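PDB 5UJU: NAD-dependent aldehyde dehydrogenase from Burkholderia multivorans, which probably oxidises aldehydes to the corresponding carboxylic acids with NAD+ as electron acceptor. Local coordinates for residues T96-I101 / A285-I290; I324-T329 / S489-A494; Y358-G363 / D467-S472. All coordinates share one frame; numbering follows the deposited sequence. Where two conformers were deposited one is given.

Contact 1. Residues T96-I101 / A285-I290; sequences TPDALI and ALRPEI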
# COMPACT_ATOMS: atom_id res chain seq x y z
N THR A 96 30.46 2.59 3.10
CA THR A 96 29.69 3.69 2.54
C THR A 96 28.34 3.20 2.05
O THR A 96 28.16 2.02 1.74
CB THR A 96 30.45 4.33 1.38
OG1 THR A 96 30.56 3.39 0.31
CG2 THR A 96 31.83 4.78 1.83
N PRO A 97 27.36 4.10 1.98
CA PRO A 97 26.09 3.74 1.31
C PRO A 97 26.31 3.19 -0.08
O PRO A 97 25.69 2.20 -0.46
CB PRO A 97 25.33 5.07 1.29
CG PRO A 97 25.83 5.81 2.49
CD PRO A 97 27.28 5.41 2.67
N ASP A 98 27.20 3.83 -0.85
CA ASP A 98 27.55 3.37 -2.19
C ASP A 98 27.95 1.90 -2.20
O ASP A 98 27.41 1.10 -2.97
CB ASP A 98 28.68 4.23 -2.72
CG ASP A 98 28.40 4.76 -4.08
OD1 ASP A 98 28.59 4.00 -5.05
OD2 ASP A 98 27.98 5.93 -4.17
N ALA A 99 28.92 1.53 -1.36
CA ALA A 99 29.40 0.16 -1.33
C ALA A 99 28.31 -0.82 -0.92
O ALA A 99 28.21 -1.92 -1.47
CB ALA A 99 30.60 0.04 -0.38
N LEU A 100 27.47 -0.44 0.05
CA LEU A 100 26.45 -1.38 0.51
C LEU A 100 25.32 -1.51 -0.50
O LEU A 100 24.75 -2.59 -0.66
CB LEU A 100 25.91 -0.97 1.88
CG LEU A 100 26.90 -0.97 3.05
CD1 LEU A 100 26.14 -0.67 4.35
CD2 LEU A 100 27.63 -2.31 3.17
N ILE A 101 24.97 -0.42 -1.18
CA ILE A 101 23.99 -0.52 -2.25
C ILE A 101 24.50 -1.45 -3.35
O ILE A 101 23.75 -2.28 -3.88
CB ILE A 101 23.65 0.87 -2.80
CG1 ILE A 101 22.74 1.62 -1.83
CG2 ILE A 101 23.03 0.76 -4.20
CD1 ILE A 101 22.49 3.05 -2.23
N ALA A 285 18.48 7.83 1.50
CA ALA A 285 17.05 7.64 1.32
C ALA A 285 16.58 8.04 -0.06
O ALA A 285 15.54 7.53 -0.52
CB ALA A 285 16.27 8.43 2.38
N LEU A 286 17.31 8.92 -0.75
CA LEU A 286 16.93 9.36 -2.08
C LEU A 286 17.56 8.54 -3.21
O LEU A 286 17.28 8.80 -4.38
CB LEU A 286 17.31 10.84 -2.27
CG LEU A 286 16.64 11.86 -1.33
CD1 LEU A 286 16.87 13.29 -1.79
CD2 LEU A 286 15.15 11.59 -1.24
N ARG A 287 18.39 7.53 -2.91
CA ARG A 287 19.03 6.77 -3.99
C ARG A 287 17.99 5.99 -4.79
O ARG A 287 17.07 5.41 -4.20
CB ARG A 287 20.09 5.80 -3.46
CG ARG A 287 21.36 6.46 -2.97
CD ARG A 287 22.19 6.91 -4.16
NE ARG A 287 22.69 5.76 -4.94
CZ ARG A 287 23.89 5.20 -4.77
NH1 ARG A 287 24.71 5.67 -3.84
NH2 ARG A 287 24.27 4.16 -5.52
N PRO A 288 18.10 5.95 -6.11
CA PRO A 288 17.10 5.22 -6.91
C PRO A 288 17.05 3.74 -6.57
O PRO A 288 16.00 3.12 -6.79
CB PRO A 288 17.54 5.46 -8.36
CG PRO A 288 18.90 6.05 -8.29
CD PRO A 288 19.01 6.74 -6.96
N GLU A 289 18.13 3.17 -6.03
CA GLU A 289 18.14 1.76 -5.68
C GLU A 289 17.33 1.46 -4.42
O GLU A 289 16.92 0.31 -4.22
CB GLU A 289 19.58 1.26 -5.45
CG GLU A 289 20.51 1.37 -6.67
CD GLU A 289 21.29 2.69 -6.73
OE1 GLU A 289 20.90 3.68 -6.06
OE2 GLU A 289 22.32 2.73 -7.42
N ILE A 290 17.07 2.46 -3.59
CA ILE A 290 16.32 2.24 -2.35
C ILE A 290 14.84 2.30 -2.71
O ILE A 290 14.32 3.35 -3.08
CB ILE A 290 16.70 3.27 -1.29
CG1 ILE A 290 18.20 3.14 -0.97
CG2 ILE A 290 15.84 3.11 -0.01
CD1 ILE A 290 18.57 1.78 -0.38
O HOH W 1 26.33 1.83 -5.48

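Contact 2. Residues I324-T329 / S489-A494; sequences IVIDST and SVYSTA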
# COMPACT_ATOMS: atom_id res chain seq x y z
N ILE A 324 -5.15 10.02 28.25
CA ILE A 324 -6.06 9.30 29.14
C ILE A 324 -7.23 10.23 29.46
O ILE A 324 -7.02 11.38 29.84
CB ILE A 324 -5.38 8.85 30.44
CG1 ILE A 324 -4.17 7.95 30.17
CG2 ILE A 324 -6.36 8.10 31.32
CD1 ILE A 324 -3.47 7.53 31.46
N VAL A 325 -8.45 9.72 29.32
CA VAL A 325 -9.66 10.44 29.70
C VAL A 325 -10.21 9.76 30.95
O VAL A 325 -10.58 8.58 30.91
CB VAL A 325 -10.70 10.45 28.57
CG1 VAL A 325 -12.02 11.02 29.09
CG2 VAL A 325 -10.21 11.28 27.37
N ILE A 326 -10.27 10.50 32.05
CA ILE A 326 -10.80 9.99 33.31
C ILE A 326 -12.18 10.60 33.54
O ILE A 326 -12.31 11.82 33.76
CB ILE A 326 -9.87 10.26 34.51
CG1 ILE A 326 -8.50 9.61 34.28
CG2 ILE A 326 -10.52 9.70 35.76
CD1 ILE A 326 -7.55 9.71 35.46
N ASP A 327 -13.20 9.76 33.49
CA ASP A 327 -14.58 10.17 33.70
C ASP A 327 -15.14 9.68 35.02
O ASP A 327 -15.84 10.44 35.72
CB ASP A 327 -15.47 9.64 32.58
CG ASP A 327 -16.95 9.85 32.87
OD1 ASP A 327 -17.41 11.00 32.76
OD2 ASP A 327 -17.64 8.87 33.27
N SER A 328 -14.89 8.42 35.36
CA SER A 328 -15.44 7.78 36.55
C SER A 328 -14.77 6.42 36.70
O SER A 328 -14.21 5.89 35.74
CB SER A 328 -16.97 7.64 36.45
OG SER A 328 -17.36 7.18 35.15
N THR A 329 -14.81 5.87 37.91
CA THR A 329 -14.18 4.58 38.14
C THR A 329 -14.85 3.90 39.32
O THR A 329 -15.48 4.54 40.16
CB THR A 329 -12.66 4.74 38.36
OG1 THR A 329 -12.02 3.45 38.34
CG2 THR A 329 -12.38 5.42 39.68
N SER A 489 -6.76 5.97 26.29
CA SER A 489 -7.23 5.19 27.43
C SER A 489 -8.37 5.94 28.10
O SER A 489 -8.27 7.15 28.32
CB SER A 489 -6.07 4.95 28.42
OG SER A 489 -6.45 4.13 29.52
N VAL A 490 -9.45 5.24 28.44
CA VAL A 490 -10.60 5.88 29.05
C VAL A 490 -11.01 5.12 30.31
O VAL A 490 -11.02 3.89 30.34
CB VAL A 490 -11.79 5.99 28.06
CG1 VAL A 490 -12.27 4.62 27.62
CG2 VAL A 490 -12.95 6.80 28.69
N TYR A 491 -11.37 5.87 31.35
CA TYR A 491 -11.90 5.34 32.60
C TYR A 491 -13.29 5.91 32.76
O TYR A 491 -13.46 7.13 32.90
CB TYR A 491 -11.01 5.72 33.79
CG TYR A 491 -9.68 5.04 33.77
CD1 TYR A 491 -9.49 3.84 34.45
CD2 TYR A 491 -8.62 5.57 33.05
CE1 TYR A 491 -8.27 3.19 34.42
CE2 TYR A 491 -7.38 4.93 33.01
CZ TYR A 491 -7.22 3.74 33.70
OH TYR A 491 -6.00 3.10 33.68
N SER A 492 -14.30 5.04 32.73
CA SER A 492 -15.68 5.45 32.97
C SER A 492 -16.51 4.23 33.35
O SER A 492 -16.29 3.14 32.83
CB SER A 492 -16.29 6.12 31.74
OG SER A 492 -17.64 6.50 32.01
N THR A 493 -17.45 4.43 34.27
CA THR A 493 -18.45 3.41 34.56
C THR A 493 -19.75 3.64 33.81
O THR A 493 -20.73 2.93 34.06
CB THR A 493 -18.74 3.36 36.06
OG1 THR A 493 -19.31 4.61 36.46
CG2 THR A 493 -17.44 3.11 36.84
N ALA A 494 -19.79 4.60 32.88
CA ALA A 494 -21.01 4.98 32.18
C ALA A 494 -20.95 4.47 30.75
O ALA A 494 -19.98 4.75 30.04
CB ALA A 494 -21.20 6.50 32.20
O HOH W 2 -20.63 7.13 36.08

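Contact 3. Residues Y358-G363 / D467-S472; sequences YVPRDG and DSTAQS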
# COMPACT_ATOMS: atom_id res chain seq x y z
N TYR A 358 -6.77 13.77 31.20
CA TYR A 358 -7.86 14.74 31.30
C TYR A 358 -8.82 14.35 32.41
O TYR A 358 -9.30 13.21 32.45
CB TYR A 358 -8.62 14.86 29.97
CG TYR A 358 -7.74 15.22 28.80
CD1 TYR A 358 -7.24 16.52 28.65
CD2 TYR A 358 -7.42 14.27 27.84
CE1 TYR A 358 -6.43 16.84 27.56
CE2 TYR A 358 -6.62 14.59 26.75
CZ TYR A 358 -6.13 15.86 26.62
OH TYR A 358 -5.33 16.16 25.53
N VAL A 359 -9.09 15.29 33.31
CA VAL A 359 -9.99 15.08 34.45
C VAL A 359 -10.93 16.28 34.55
O VAL A 359 -10.47 17.43 34.42
CB VAL A 359 -9.18 14.89 35.76
CG1 VAL A 359 -10.10 14.55 36.94
CG2 VAL A 359 -8.06 13.82 35.59
N PRO A 360 -12.24 16.09 34.74
CA PRO A 360 -13.13 17.25 34.88
C PRO A 360 -12.71 18.08 36.08
O PRO A 360 -12.39 17.54 37.14
CB PRO A 360 -14.51 16.62 35.06
CG PRO A 360 -14.36 15.21 34.47
CD PRO A 360 -12.98 14.82 34.83
N ARG A 361 -12.69 19.40 35.90
CA ARG A 361 -12.33 20.29 36.99
C ARG A 361 -13.23 20.10 38.21
O ARG A 361 -12.82 20.42 39.33
CB ARG A 361 -12.37 21.75 36.54
CG ARG A 361 -13.77 22.29 36.30
CD ARG A 361 -13.73 23.70 35.72
NE ARG A 361 -13.06 23.72 34.42
CZ ARG A 361 -11.80 24.10 34.24
NH1 ARG A 361 -11.08 24.51 35.28
NH2 ARG A 361 -11.25 24.08 33.03
N ASP A 362 -14.44 19.59 38.01
CA ASP A 362 -15.37 19.37 39.11
C ASP A 362 -15.26 17.96 39.69
O ASP A 362 -16.07 17.59 40.54
CB ASP A 362 -16.81 19.64 38.66
CG ASP A 362 -17.05 21.11 38.33
OD1 ASP A 362 -16.42 21.99 38.96
OD2 ASP A 362 -17.90 21.39 37.46
N GLY A 363 -14.30 17.15 39.24
CA GLY A 363 -14.14 15.84 39.82
C GLY A 363 -14.90 14.77 39.07
O GLY A 363 -15.38 14.96 37.95
N ASP A 467 -13.48 21.17 31.29
CA ASP A 467 -14.81 21.58 31.71
C ASP A 467 -15.72 20.40 31.99
O ASP A 467 -16.61 20.49 32.84
CB ASP A 467 -15.45 22.48 30.65
CG ASP A 467 -14.73 23.79 30.50
OD1 ASP A 467 -14.00 24.16 31.43
OD2 ASP A 467 -14.88 24.43 29.44
N SER A 468 -15.50 19.28 31.31
CA SER A 468 -16.37 18.12 31.41
C SER A 468 -15.73 16.96 30.65
O SER A 468 -14.79 17.16 29.87
CB SER A 468 -17.76 18.40 30.83
OG SER A 468 -17.69 18.63 29.44
N THR A 469 -16.25 15.76 30.89
CA THR A 469 -15.85 14.60 30.11
C THR A 469 -16.19 14.80 28.64
O THR A 469 -15.43 14.36 27.77
CB THR A 469 -16.52 13.34 30.67
OG1 THR A 469 -15.93 13.02 31.94
CG2 THR A 469 -16.34 12.14 29.73
N ALA A 470 -17.30 15.48 28.36
CA ALA A 470 -17.63 15.85 26.99
C ALA A 470 -16.48 16.61 26.34
O ALA A 470 -16.04 16.27 25.22
CB ALA A 470 -18.92 16.69 26.96
N GLN A 471 -15.91 17.59 27.05
CA GLN A 471 -14.76 18.31 26.51
C GLN A 471 -13.51 17.42 26.45
O GLN A 471 -12.75 17.48 25.47
CB GLN A 471 -14.47 19.55 27.33
CG GLN A 471 -13.30 20.36 26.77
CD GLN A 471 -13.07 21.65 27.53
OE1 GLN A 471 -12.88 21.66 28.74
NE2 GLN A 471 -13.05 22.76 26.80
N SER A 472 -13.27 16.61 27.48
CA SER A 472 -12.11 15.71 27.46
C SER A 472 -12.11 14.86 26.20
O SER A 472 -11.08 14.71 25.52
CB SER A 472 -12.11 14.81 28.69
OG SER A 472 -12.08 15.56 29.89
O HOH W 3 -16.21 19.63 35.35

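Contact 1. Residues T96-I101 / A285-I290
Asp-98 and Ile-101, one turn apart at the start of helix 97-132, reach across to Arg-287 and Glu-289 in the loop that follows helix 278-285. The helix begins at Thr-96, the N-cap, whose OG1 accepts from the backbone N of Ala-99 at 3.0 Å. Pro-97 comes next and packs on Leu-280 and Leu-284 of helix 278-285. From Asp-98 the carboxylate crosses the end of Arg-287 at about a right angle, the two planes 51° apart. Arg-287 NH1 and Asp-98 OD2 form a salt bridge at 3.3 Å, but as a hydrogen bond it is weak, bent to 135° at the hydrogen. Water 1 bridges the same two residues, taking a bond from Arg-287 NH2 and giving one to the carbonyl O of Asp-98 (2.8 Å) and another to OD1. All this probably belongs to the Rossmann-like cofactor-binding domain, as in related aldehyde dehydrogenases; the loop 286-289 leads through a type I turn into strand 290-296 of its central sheet. Ile-101 supplies the apolar part. Its CD1 sits over the centre of one face of the Arg-287 guanidinium, 3.6 Å from CZ. Its other branch, CG2, lies anti to the backbone N and meets CG of Glu-289, also at 3.6 Å. Glu-289 in turn holds that guanidinium side-on: Arg-287 NE reaches OE1 at 3.0 Å, and NH2 reaches OE2 at 3.1 Å with the oxygen in the guanidinium plane. Farther in, CG1 of Ile-101 approaches CD1 of Ile-290 at 4.4 Å.

Contact 2. Residues I324-T329 / S489-A494
Strands 324-326 and 489-491 run parallel, 4.6 Å apart at an angle of 8°, with Val-325 N bonded to Ser-489 O and Tyr-491 N to Val-325 O. Beyond them Tyr-491 O takes two donors, Asp-327 N at 2.7 Å and Ser-328 N at 3.1 Å, the second from above the carbonyl plane. Ile-324, Ile-326 and Tyr-491 share one sheet face. There CG2 of Ile-324 meets the tyrosine ring at its edge, in plane, 3.7 Å from CE2, while the hydroxyl bonds to Leu-516 O. Where the strands end, polar groups take over. The hydroxyls of Ser-328 and Ser-492 grip Asp-327 OD2 from opposite faces of its carboxylate. Of these, Ser-492 OG donates to Asp-327 OD2 at 2.7 Å. Ser-492 OG also accepts from Ala-494 N (3.0 Å), an ST turn leading into helix 495-508. Ser-328 OG, set between its backbone N and carbonyl carbon (chi1 44°), is placed to accept from Thr-493 N at 2.9 Å. In the sheet, strand 356-360 flanks 323-326 on its other edge; helix 332-344 packs on Ile-326 and Tyr-491, and helix 495-508 on Val-490 and Ser-492.

Contact 3. Residues Y358-G363 / D467-S472
In the conformer described, one of two, the guanidinium of Arg-361 makes a salt bridge to Asp-467 along the edge that carries NE and NH2, and both nitrogens converge on a single oxygen, OD1, each at 3.2 Å. NE uses the anti lone pair of OD1, while NH2 comes nearly along the C-O axis; both bonds are well bent, 139° and 136° at the hydrogen. Guanidinium and carboxylate are turned 51° against each other. A third flat group, the Tyr-358 ring, has Ser-472 O obliquely beside it. This is the start of a beta-alpha-beta crossover: helix 469-483 leaves strand 460-466 and passes over strands 356-360 and 323-326 on its way to strand 487-491, in what is probably the catalytic domain of the family.

A bend at chi3 brings the end of Arg-361 alongside Asp-467. Its NH2 also makes a salt bridge to Asp-445, a second carboxylate that would further balance the charge. Deeper in, CG of Pro-360 lies 3.7 Å from OG1 of Thr-469, a hydroxyl bonded to Asp-327 OD1. CB of Tyr-358 touches OG of Ser-472 at 3.5 Å, while that serine bonds to Thr-466 OG1 and the tyrosine hydroxyl to Gln-323. The helix itself is capped by Ser-468 OG, which accepts from Gln-471 N at 3.2 Å. Water 3 closes the outer end, donating to Asp-467 O at 2.7 Å and accepting from Asp-362 N.

In the fold
Starting from the N terminus, helix 97-132 opens contact 1, which closes 184 residues later and ties the start of that helix to the loop between helix 278-285 and strand 290-296, so the first loop is complete before the second begins. Contact 2 opens at strand 323-326 and closes at strand 487-491; within that span contact 3 opens at strand 356-360 and closes at helix 469-483. Contact 1 lies on the opposite side of the chain's centre, its nearest atoms about 33 Å from either of the others. Contacts 2 and 3 touch, their centres about 10 Å apart: strands 323-326 and 356-360 are neighbours in one sheet, and Val-325 CG1 packs on Ser-472 CB at 3.8 Å.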